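Local coordinates for cell shape-determining protein MreC (Streptococcus pneumoniae, PDB 2QF4) that helps form and maintain cell shape, probably as part of the elongasome that builds peripheral peptidoglycan, here represented by its major extracytoplasmic domain, at residues Ala70-Val75 / Tyr85-Gly90; Leu98-Leu103 / Val147-Ser152; Asp113-Gly118 / Ile128-Val133. All coordinates share one frame; numbering follows the deposited sequence. Where two conformers were deposited one is given.

Contact 1: Ala70-Val75 / Tyr85-Gly90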
loop_
_atom_site.group_PDB
_atom_site.type_symbol
_atom_site.label_atom_id
_atom_site.label_comp_id
_atom_site.label_asym_id
_atom_site.label_seq_id
_atom_site.Cartn_x
_atom_site.Cartn_y
_atom_site.Cartn_z
ATOM N N ALA A 70 -8.527 -5.979 -3.163
ATOM C CA ALA A 70 -8.596 -6.214 -4.601
ATOM C C ALA A 70 -7.754 -5.233 -5.411
ATOM O O ALA A 70 -7.804 -5.300 -6.652
ATOM C CB ALA A 70 -10.048 -6.148 -5.047
ATOM N N ASP A 71 -7.000 -4.336 -4.762
ATOM C CA ASP A 71 -6.406 -3.215 -5.490
ATOM C C ASP A 71 -5.074 -3.530 -6.155
ATOM O O ASP A 71 -4.558 -2.686 -6.889
ATOM C CB ASP A 71 -6.305 -2.030 -4.567
ATOM C CG ASP A 71 -7.671 -1.585 -4.076
ATOM O OD1 ASP A 71 -8.660 -1.778 -4.808
ATOM O OD2 ASP A 71 -7.762 -1.105 -2.932
ATOM N N LYS A 72 -4.519 -4.717 -5.944
ATOM C CA LYS A 72 -3.310 -5.152 -6.678
ATOM C C LYS A 72 -2.206 -4.115 -6.527
ATOM O O LYS A 72 -1.505 -3.785 -7.486
ATOM C CB LYS A 72 -3.627 -5.426 -8.159
ATOM C CG LYS A 72 -4.677 -6.531 -8.344
ATOM C CD LYS A 72 -4.851 -6.919 -9.810
ATOM C CE LYS A 72 -5.993 -7.945 -10.044
ATOM N NZ LYS A 72 -7.321 -7.221 -10.139
ATOM N N ILE A 73 -1.994 -3.670 -5.290
ATOM C CA ILE A 73 -0.954 -2.719 -4.995
ATOM C C ILE A 73 0.397 -3.421 -5.072
ATOM O O ILE A 73 0.658 -4.377 -4.341
ATOM C CB ILE A 73 -1.114 -2.076 -3.606
ATOM C CG1 ILE A 73 -2.438 -1.309 -3.501
ATOM C CG2 ILE A 73 0.069 -1.129 -3.313
ATOM C CD1 ILE A 73 -2.849 -1.060 -2.023
ATOM N N SER A 74 1.258 -2.949 -5.967
ATOM C CA SER A 74 2.596 -3.493 -6.143
ATOM C C SER A 74 3.504 -3.164 -4.971
ATOM O O SER A 74 3.562 -2.016 -4.546
ATOM C CB SER A 74 3.172 -2.875 -7.437
ATOM O OG SER A 74 4.572 -3.079 -7.557
ATOM N N VAL A 75 4.221 -4.168 -4.470
ATOM C CA VAL A 75 5.224 -4.014 -3.431
ATOM C C VAL A 75 6.478 -4.744 -3.844
ATOM O O VAL A 75 6.477 -5.589 -4.725
ATOM C CB VAL A 75 4.717 -4.534 -2.041
ATOM C CG1 VAL A 75 3.571 -3.652 -1.563
ATOM C CG2 VAL A 75 4.313 -6.009 -2.069
ATOM N N TYR A 85 9.424 -8.771 -6.159
ATOM C CA TYR A 85 8.171 -8.036 -6.344
ATOM C C TYR A 85 6.985 -8.929 -6.054
ATOM O O TYR A 85 7.018 -10.127 -6.335
ATOM C CB TYR A 85 8.093 -7.505 -7.787
ATOM C CG TYR A 85 8.987 -6.304 -8.038
ATOM C CD1 TYR A 85 10.354 -6.466 -8.232
ATOM C CD2 TYR A 85 8.471 -5.027 -8.051
ATOM C CE1 TYR A 85 11.186 -5.365 -8.427
ATOM C CE2 TYR A 85 9.298 -3.916 -8.263
ATOM C CZ TYR A 85 10.656 -4.096 -8.428
ATOM O OH TYR A 85 11.476 -3.008 -8.640
ATOM N N GLY A 86 5.909 -8.323 -5.569
ATOM C CA GLY A 86 4.638 -9.006 -5.361
ATOM C C GLY A 86 3.520 -8.008 -5.262
ATOM O O GLY A 86 3.686 -6.845 -5.618
ATOM N N ILE A 87 2.366 -8.459 -4.799
ATOM C CA ILE A 87 1.202 -7.566 -4.625
ATOM C C ILE A 87 0.593 -7.828 -3.249
ATOM O O ILE A 87 0.606 -8.913 -2.723
ATOM C CB ILE A 87 0.103 -7.628 -5.718
ATOM C CG1 ILE A 87 -0.458 -9.058 -5.791
ATOM C CG2 ILE A 87 0.665 -7.229 -7.053
ATOM C CD1 ILE A 87 -1.886 -9.141 -6.451
ATOM N N ILE A 88 -0.004 -6.780 -2.715
ATOM C CA ILE A 88 -0.803 -6.874 -1.491
ATOM C C ILE A 88 -2.131 -7.555 -1.803
ATOM O O ILE A 88 -2.815 -7.164 -2.744
ATOM C CB ILE A 88 -1.049 -5.498 -0.908
ATOM C CG1 ILE A 88 0.267 -4.886 -0.407
ATOM C CG2 ILE A 88 -2.075 -5.561 0.230
ATOM C CD1 ILE A 88 0.182 -3.401 -0.039
ATOM N N ILE A 89 -2.484 -8.579 -1.029
ATOM C CA ILE A 89 -3.762 -9.305 -1.255
ATOM C C ILE A 89 -4.726 -9.180 -0.085
ATOM O O ILE A 89 -5.887 -9.526 -0.244
ATOM C CB ILE A 89 -3.496 -10.788 -1.636
ATOM C CG1 ILE A 89 -2.765 -11.533 -0.521
ATOM C CG2 ILE A 89 -2.775 -10.860 -2.974
ATOM C CD1 ILE A 89 -2.810 -13.088 -0.637
ATOM N N GLY A 90 -4.290 -8.694 1.071
ATOM C CA GLY A 90 -5.191 -8.576 2.218
ATOM C C GLY A 90 -4.442 -8.411 3.498
ATOM O O GLY A 90 -3.253 -8.083 3.480
HETATM O O HOH W 1 -4.895 -7.333 -4.612
HETATM O O HOH W 2 -3.543 -4.450 -2.978
HETATM O O HOH W 3 4.766 -5.728 -7.950
#

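Contact 2: Leu98-Leu103 / Val147-Ser152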
loop_
_atom_site.group_PDB
_atom_site.type_symbol
_atom_site.label_atom_id
_atom_site.label_comp_id
_atom_site.label_asym_id
_atom_site.label_seq_id
_atom_site.Cartn_x
_atom_site.Cartn_y
_atom_site.Cartn_z
ATOM N N LEU A 98 -0.037 -7.731 7.195
ATOM C CA LEU A 98 -0.359 -7.619 5.774
ATOM C C LEU A 98 0.093 -8.877 5.040
ATOM O O LEU A 98 1.126 -9.447 5.361
ATOM C CB LEU A 98 0.396 -6.401 5.248
ATOM C CG LEU A 98 0.048 -5.900 3.863
ATOM C CD1 LEU A 98 -1.295 -5.208 3.884
ATOM C CD2 LEU A 98 1.185 -4.991 3.386
ATOM N N LYS A 99 -0.679 -9.274 4.037
ATOM C CA LYS A 99 -0.395 -10.453 3.215
ATOM C C LYS A 99 -0.021 -10.055 1.804
ATOM O O LYS A 99 -0.738 -9.263 1.175
ATOM C CB LYS A 99 -1.648 -11.348 3.143
ATOM C CG LYS A 99 -2.019 -11.869 4.529
ATOM C CD LYS A 99 -3.420 -12.495 4.578
ATOM C CE LYS A 99 -3.442 -13.838 3.933
ATOM N NZ LYS A 99 -4.577 -14.676 4.479
ATOM N N ILE A 100 1.087 -10.627 1.335
ATOM C CA ILE A 100 1.615 -10.361 -0.010
ATOM C C ILE A 100 1.789 -11.684 -0.738
ATOM O O ILE A 100 2.206 -12.689 -0.167
ATOM C CB ILE A 100 2.957 -9.624 0.115
ATOM C CG1 ILE A 100 2.692 -8.174 0.690
ATOM C CG2 ILE A 100 3.700 -9.565 -1.217
ATOM C CD1 ILE A 100 3.963 -7.489 1.197
ATOM N N SER A 101 1.436 -11.691 -2.020
ATOM C CA SER A 101 1.656 -12.882 -2.830
ATOM C C SER A 101 2.034 -12.490 -4.253
ATOM O O SER A 101 2.438 -11.362 -4.491
ATOM C CB SER A 101 0.449 -13.793 -2.736
ATOM O OG SER A 101 -0.607 -13.232 -3.448
ATOM N N GLN A 102 1.952 -13.436 -5.160
ATOM C CA GLN A 102 2.348 -13.275 -6.563
ATOM C C GLN A 102 3.792 -12.849 -6.655
ATOM O O GLN A 102 4.150 -11.914 -7.363
ATOM C CB GLN A 102 1.434 -12.329 -7.298
ATOM C CG GLN A 102 -0.012 -12.821 -7.343
ATOM C CD GLN A 102 -0.896 -12.064 -8.334
ATOM O OE1 GLN A 102 -0.522 -11.042 -8.861
ATOM N NE2 GLN A 102 -2.035 -12.629 -8.616
ATOM N N LEU A 103 4.656 -13.542 -5.914
ATOM C CA LEU A 103 6.066 -13.165 -5.867
ATOM C C LEU A 103 6.799 -13.537 -7.143
ATOM O O LEU A 103 6.605 -14.608 -7.681
ATOM C CB LEU A 103 6.730 -13.858 -4.697
ATOM C CG LEU A 103 6.075 -13.664 -3.319
ATOM C CD1 LEU A 103 6.825 -14.533 -2.274
ATOM C CD2 LEU A 103 6.096 -12.192 -2.930
ATOM N N VAL A 147 3.927 -13.911 1.806
ATOM C CA VAL A 147 4.712 -13.204 2.795
ATOM C C VAL A 147 3.783 -12.461 3.715
ATOM O O VAL A 147 2.837 -11.803 3.254
ATOM C CB VAL A 147 5.703 -12.205 2.154
ATOM C CG1 VAL A 147 6.669 -11.636 3.186
ATOM C CG2 VAL A 147 6.473 -12.856 1.027
ATOM N N THR A 148 4.046 -12.498 5.018
ATOM C CA THR A 148 3.368 -11.658 5.994
ATOM C C THR A 148 4.290 -10.541 6.449
ATOM O O THR A 148 5.504 -10.753 6.614
ATOM C CB THR A 148 2.775 -12.457 7.168
ATOM O OG1 THR A 148 3.793 -13.209 7.833
ATOM C CG2 THR A 148 1.649 -13.401 6.688
ATOM N N VAL A 149 3.710 -9.353 6.606
ATOM C CA VAL A 149 4.437 -8.133 6.831
ATOM C C VAL A 149 3.821 -7.328 7.982
ATOM O O VAL A 149 2.601 -7.158 8.066
ATOM C CB VAL A 149 4.444 -7.293 5.539
ATOM C CG1 VAL A 149 5.005 -5.870 5.716
ATOM C CG2 VAL A 149 5.204 -8.018 4.422
ATOM N N LYS A 150 4.689 -6.814 8.836
ATOM C CA LYS A 150 4.271 -5.905 9.904
ATOM C C LYS A 150 4.319 -4.485 9.357
ATOM O O LYS A 150 5.372 -3.998 8.979
ATOM C CB LYS A 150 5.197 -6.039 11.110
ATOM C CG LYS A 150 4.810 -5.130 12.248
ATOM C CD LYS A 150 5.721 -5.229 13.435
ATOM C CE LYS A 150 5.087 -4.616 14.687
ATOM N NZ LYS A 150 5.873 -4.902 15.895
ATOM N N LEU A 151 3.172 -3.828 9.346
ATOM C CA LEU A 151 3.066 -2.456 8.833
ATOM C C LEU A 151 3.831 -1.485 9.678
ATOM O O LEU A 151 3.791 -1.554 10.902
ATOM C CB LEU A 151 1.588 -2.051 8.765
ATOM C CG LEU A 151 0.723 -2.805 7.743
ATOM C CD1 LEU A 151 -0.746 -2.507 7.910
ATOM C CD2 LEU A 151 1.184 -2.459 6.336
ATOM N N SER A 152 4.528 -0.561 9.048
ATOM C CA SER A 152 5.243 0.451 9.837
ATOM C C SER A 152 4.449 1.721 10.129
ATOM O O SER A 152 4.868 2.501 10.981
ATOM C CB SER A 152 6.588 0.765 9.234
ATOM O OG SER A 152 6.435 1.063 7.892
#

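Contact 3: Asp113-Gly118 / Ile128-Val133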
loop_
_atom_site.group_PDB
_atom_site.type_symbol
_atom_site.label_atom_id
_atom_site.label_comp_id
_atom_site.label_asym_id
_atom_site.label_seq_id
_atom_site.Cartn_x
_atom_site.Cartn_y
_atom_site.Cartn_z
ATOM N N ASP A 113 13.311 -8.134 6.526
ATOM C CA ASP A 113 13.538 -7.587 5.194
ATOM C C ASP A 113 12.542 -6.440 4.960
ATOM O O ASP A 113 11.348 -6.524 5.305
ATOM C CB ASP A 113 13.382 -8.644 4.117
ATOM C CG ASP A 113 14.547 -9.640 4.043
ATOM O OD1 ASP A 113 15.604 -9.408 4.647
ATOM O OD2 ASP A 113 14.377 -10.646 3.312
ATOM N N LYS A 114 13.018 -5.368 4.359
ATOM C CA LYS A 114 12.198 -4.188 4.184
ATOM C C LYS A 114 11.290 -4.289 2.977
ATOM O O LYS A 114 11.686 -4.730 1.904
ATOM C CB LYS A 114 13.080 -2.940 4.046
ATOM C CG LYS A 114 13.909 -2.642 5.305
ATOM C CD LYS A 114 13.051 -2.243 6.480
ATOM C CE LYS A 114 13.862 -1.527 7.591
ATOM N NZ LYS A 114 15.027 -2.311 8.084
ATOM N N VAL A 115 10.056 -3.817 3.158
ATOM C CA VAL A 115 9.027 -3.832 2.148
ATOM C C VAL A 115 8.626 -2.413 1.825
ATOM O O VAL A 115 8.372 -1.624 2.742
ATOM C CB VAL A 115 7.782 -4.638 2.617
ATOM C CG1 VAL A 115 6.766 -4.790 1.503
ATOM C CG2 VAL A 115 8.203 -5.973 3.164
ATOM N N THR A 116 8.639 -2.088 0.541
ATOM C CA THR A 116 8.282 -0.761 0.045
ATOM C C THR A 116 7.346 -0.947 -1.154
ATOM O O THR A 116 7.161 -2.046 -1.661
ATOM C CB THR A 116 9.546 0.043 -0.363
ATOM O OG1 THR A 116 10.272 -0.714 -1.341
ATOM C CG2 THR A 116 10.396 0.320 0.835
ATOM N N THR A 117 6.736 0.144 -1.624
ATOM C CA THR A 117 5.905 0.018 -2.808
ATOM C C THR A 117 6.799 -0.245 -4.019
ATOM O O THR A 117 7.943 0.197 -4.098
ATOM C CB THR A 117 4.993 1.200 -3.013
ATOM O OG1 THR A 117 5.768 2.422 -3.075
ATOM C CG2 THR A 117 3.953 1.285 -1.878
ATOM N N GLY A 118 6.280 -1.018 -4.959
ATOM C CA GLY A 118 7.022 -1.448 -6.122
ATOM C C GLY A 118 6.911 -0.597 -7.351
ATOM O O GLY A 118 7.781 -0.632 -8.223
ATOM N N ILE A 128 7.761 3.842 -1.363
ATOM C CA ILE A 128 7.091 4.278 -0.158
ATOM C C ILE A 128 7.225 3.151 0.881
ATOM O O ILE A 128 6.931 1.995 0.569
ATOM C CB ILE A 128 5.603 4.537 -0.404
ATOM C CG1 ILE A 128 5.403 5.645 -1.435
ATOM C CG2 ILE A 128 4.889 4.874 0.910
ATOM C CD1 ILE A 128 3.958 5.748 -1.953
ATOM N N PRO A 129 7.673 3.458 2.114
ATOM C CA PRO A 129 7.770 2.404 3.137
ATOM C C PRO A 129 6.423 1.739 3.384
ATOM O O PRO A 129 5.420 2.427 3.560
ATOM C CB PRO A 129 8.274 3.156 4.383
ATOM C CG PRO A 129 8.989 4.334 3.804
ATOM C CD PRO A 129 8.177 4.739 2.627
ATOM N N VAL A 130 6.446 0.415 3.492
ATOM C CA VAL A 130 5.265 -0.399 3.843
ATOM C C VAL A 130 5.433 -1.075 5.196
ATOM O O VAL A 130 4.558 -0.958 6.062
ATOM C CB VAL A 130 4.973 -1.431 2.744
ATOM C CG1 VAL A 130 3.776 -2.320 3.116
ATOM C CG2 VAL A 130 4.669 -0.711 1.447
ATOM N N GLY A 131 6.553 -1.755 5.393
ATOM C CA GLY A 131 6.797 -2.456 6.644
ATOM C C GLY A 131 7.969 -3.377 6.532
ATOM O O GLY A 131 8.830 -3.188 5.676
ATOM N N GLU A 132 7.986 -4.375 7.414
ATOM C CA GLU A 132 9.071 -5.348 7.424
ATOM C C GLU A 132 8.486 -6.736 7.443
ATOM O O GLU A 132 7.422 -6.983 8.034
ATOM C CB GLU A 132 10.003 -5.152 8.596
ATOM C CG GLU A 132 9.431 -5.396 9.925
ATOM C CD GLU A 132 10.438 -5.202 11.050
ATOM O OE1 GLU A 132 11.661 -5.128 10.778
ATOM O OE2 GLU A 132 9.977 -5.120 12.214
ATOM N N VAL A 133 9.189 -7.666 6.793
ATOM C CA VAL A 133 8.749 -9.033 6.740
ATOM C C VAL A 133 8.702 -9.655 8.119
ATOM O O VAL A 133 9.636 -9.494 8.922
ATOM C CB VAL A 133 9.690 -9.868 5.824
ATOM C CG1 VAL A 133 9.382 -11.344 5.938
ATOM C CG2 VAL A 133 9.575 -9.374 4.375
HETATM O O HOH W 4 13.858 -4.131 9.273
#

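Contact 1: Ala70-Val75 / Tyr85-Gly90
Tyr85 approaches the end of segment 70-75 with its ring carbon CD2, which lies 3.9 Å from Val75 O. The ring's edge also borders, in its own plane, a water that links Ser74 OG to Gly86 O. At Gly86 the antiparallel hairpin makes a hydrogen-bonded pair: Gly86 N reaches Val75 O at 2.9 Å, and Val75 N returns a bond to Gly86 O at 3.0 Å. The return bond is nearly straight at the hydrogen (177°), although its donor stands above the carbonyl plane rather than on a lone pair. Gly86 O therefore holds two partners, Val75 N and the water. Ile87 follows as the non-hydrogen-bonded partner of Ser74, and its CA makes a CH...O contact of 3.2 Å with Ile73 O. Its chi1 of 59° leaves CG2 anti to the carbonyl carbon, beside Ile73 O and Lys72 O. Ile88 N gives that same Ile73 O a bond of 3.0 Å. The Ile88 side chain crosses Val75 at about a right angle, CG1 resting 3.7 Å from Val75 CG1, while its CD1 also meets Ile73 CG2. Beyond this point water replaces direct pairing: Ile88 O accepts from two waters, which in turn take the N-H groups of Lys72 and Ile73. Ile89 and Gly90 face Lys99 as a classic beta bulge. In the closed six-stranded antiparallel barrel, strand 82-92 thus lies between strands 74-79 and 97-101, with Val75 and Ile88 packed on Ile100 and Leu98 respectively, and Ser74 bonded through its backbone to Gly118.

Contact 2: Leu98-Leu103 / Val147-Ser152
The flat groups between Leu98 and Val149 are the peptide units of two antiparallel strands in a closed beta barrel, linked N-H to C=O at this pair. Leu98 N reaches Val149 O at 2.8 Å and Val149 N reaches Leu98 O at 2.9 Å, each donor in the plane of the carbonyl that accepts it. Ile100 and Val147 form a second hydrogen-bonded pair, in which Ile100 N bonds to Val147 O and Val147 N to Ile100 O. Lys99 and Thr148, the non-hydrogen-bonded pair between them, put their side chains on one face of the sheet. Leu98, Ile100, Val147 and Val149 fill the other, where they join Val75, Ile88, Val130 and Val133 of neighbouring strands. Leu98 crosses Leu151 at about a right angle, their CD2 atoms 3.9 Å apart; chi1 -169° sets CG of Leu98 anti to the backbone N, and chi2 73° then turns CD2 to Leu151. Beyond the paired residues Leu103 turns back toward Val147 and sets CD1 3.7 Å from its CG2. Packing is tightest where Ile100 lies aslant Val149: Ile100 CD1 stands only 3.5 Å from Val149 CG2, closer than usual van der Waals contact.

Contact 3: Asp113-Gly118 / Ile128-Val133
A classic beta bulge interrupts this antiparallel hairpin of the second barrel: Val130 and Gly131 both face Val115. Val115 O takes two donors from the same face of its carbonyl plane, Val130 N at 2.9 Å and Gly131 N at a longer 3.2 Å. The extra residue is accommodated by the helix-like backbone of Val130 (phi -114°, psi -51°), and the register shifts by one beyond it. Before the bulge the pairing is regular. Val115 N bonds to Gly131 O, and Val133 N meets Asp113 O at 2.9 Å. Side chains pack along the same side as Val115: its CG1 lies aslant Val130, 4.0 Å from CB, while CG2 meets Val133 CG2 at 3.9 Å. These valines face the barrel interior, beside Val75 and Ile77 of strand 74-79 and Val147, Val149 and Leu151 of strand 146-151. On the other face stand Lys114 and Glu132. Lys114 NZ and Glu132 OE1 are 5.2 Å apart, with a water between them that bonds to OE1; its very short approach to NZ is doubtful. Asp113 OD2 is hydrogen-bonded to His79 ND1 and to the backbone N of Ser110. Past the bulge, Thr116 and Pro129 pair with diverging side chains, and Thr117 N bonds to Ile128 O. Thr117 and Ile128 also touch Leu40 and Leu47, strand residues of the other barrel. The side chain of Thr117 adds a bond of its own. Its OG1 sits between the backbone N and the carbonyl carbon (chi1 56°), in a position to donate to Val125 O while accepting from Ile128 N at 3.0 Å.

In the fold
All three contacts belong to one of the chain's two six-stranded antiparallel barrels, the pair characteristic of the alpha-lytic protease fold that MreC uses as a structural protein. Contacts 1 and 3 are hairpins between strands adjacent in sequence. Contact 1 closes before contact 2 opens; contact 2 joins the sequence-distant strands 97-101 and 146-151, and contact 3 is nested in the loop it closes. Around the barrel the strands run 74-79, 82-92, 97-101, 146-151, 126-137, 114-118; strands 114-118 and 74-79 pair to close the ring, the probable Gly118 N to Ser74 O bond being one of their links. Contact 2's centre lies about 9 Å from those of contacts 1 and 3, themselves about 12 Å apart.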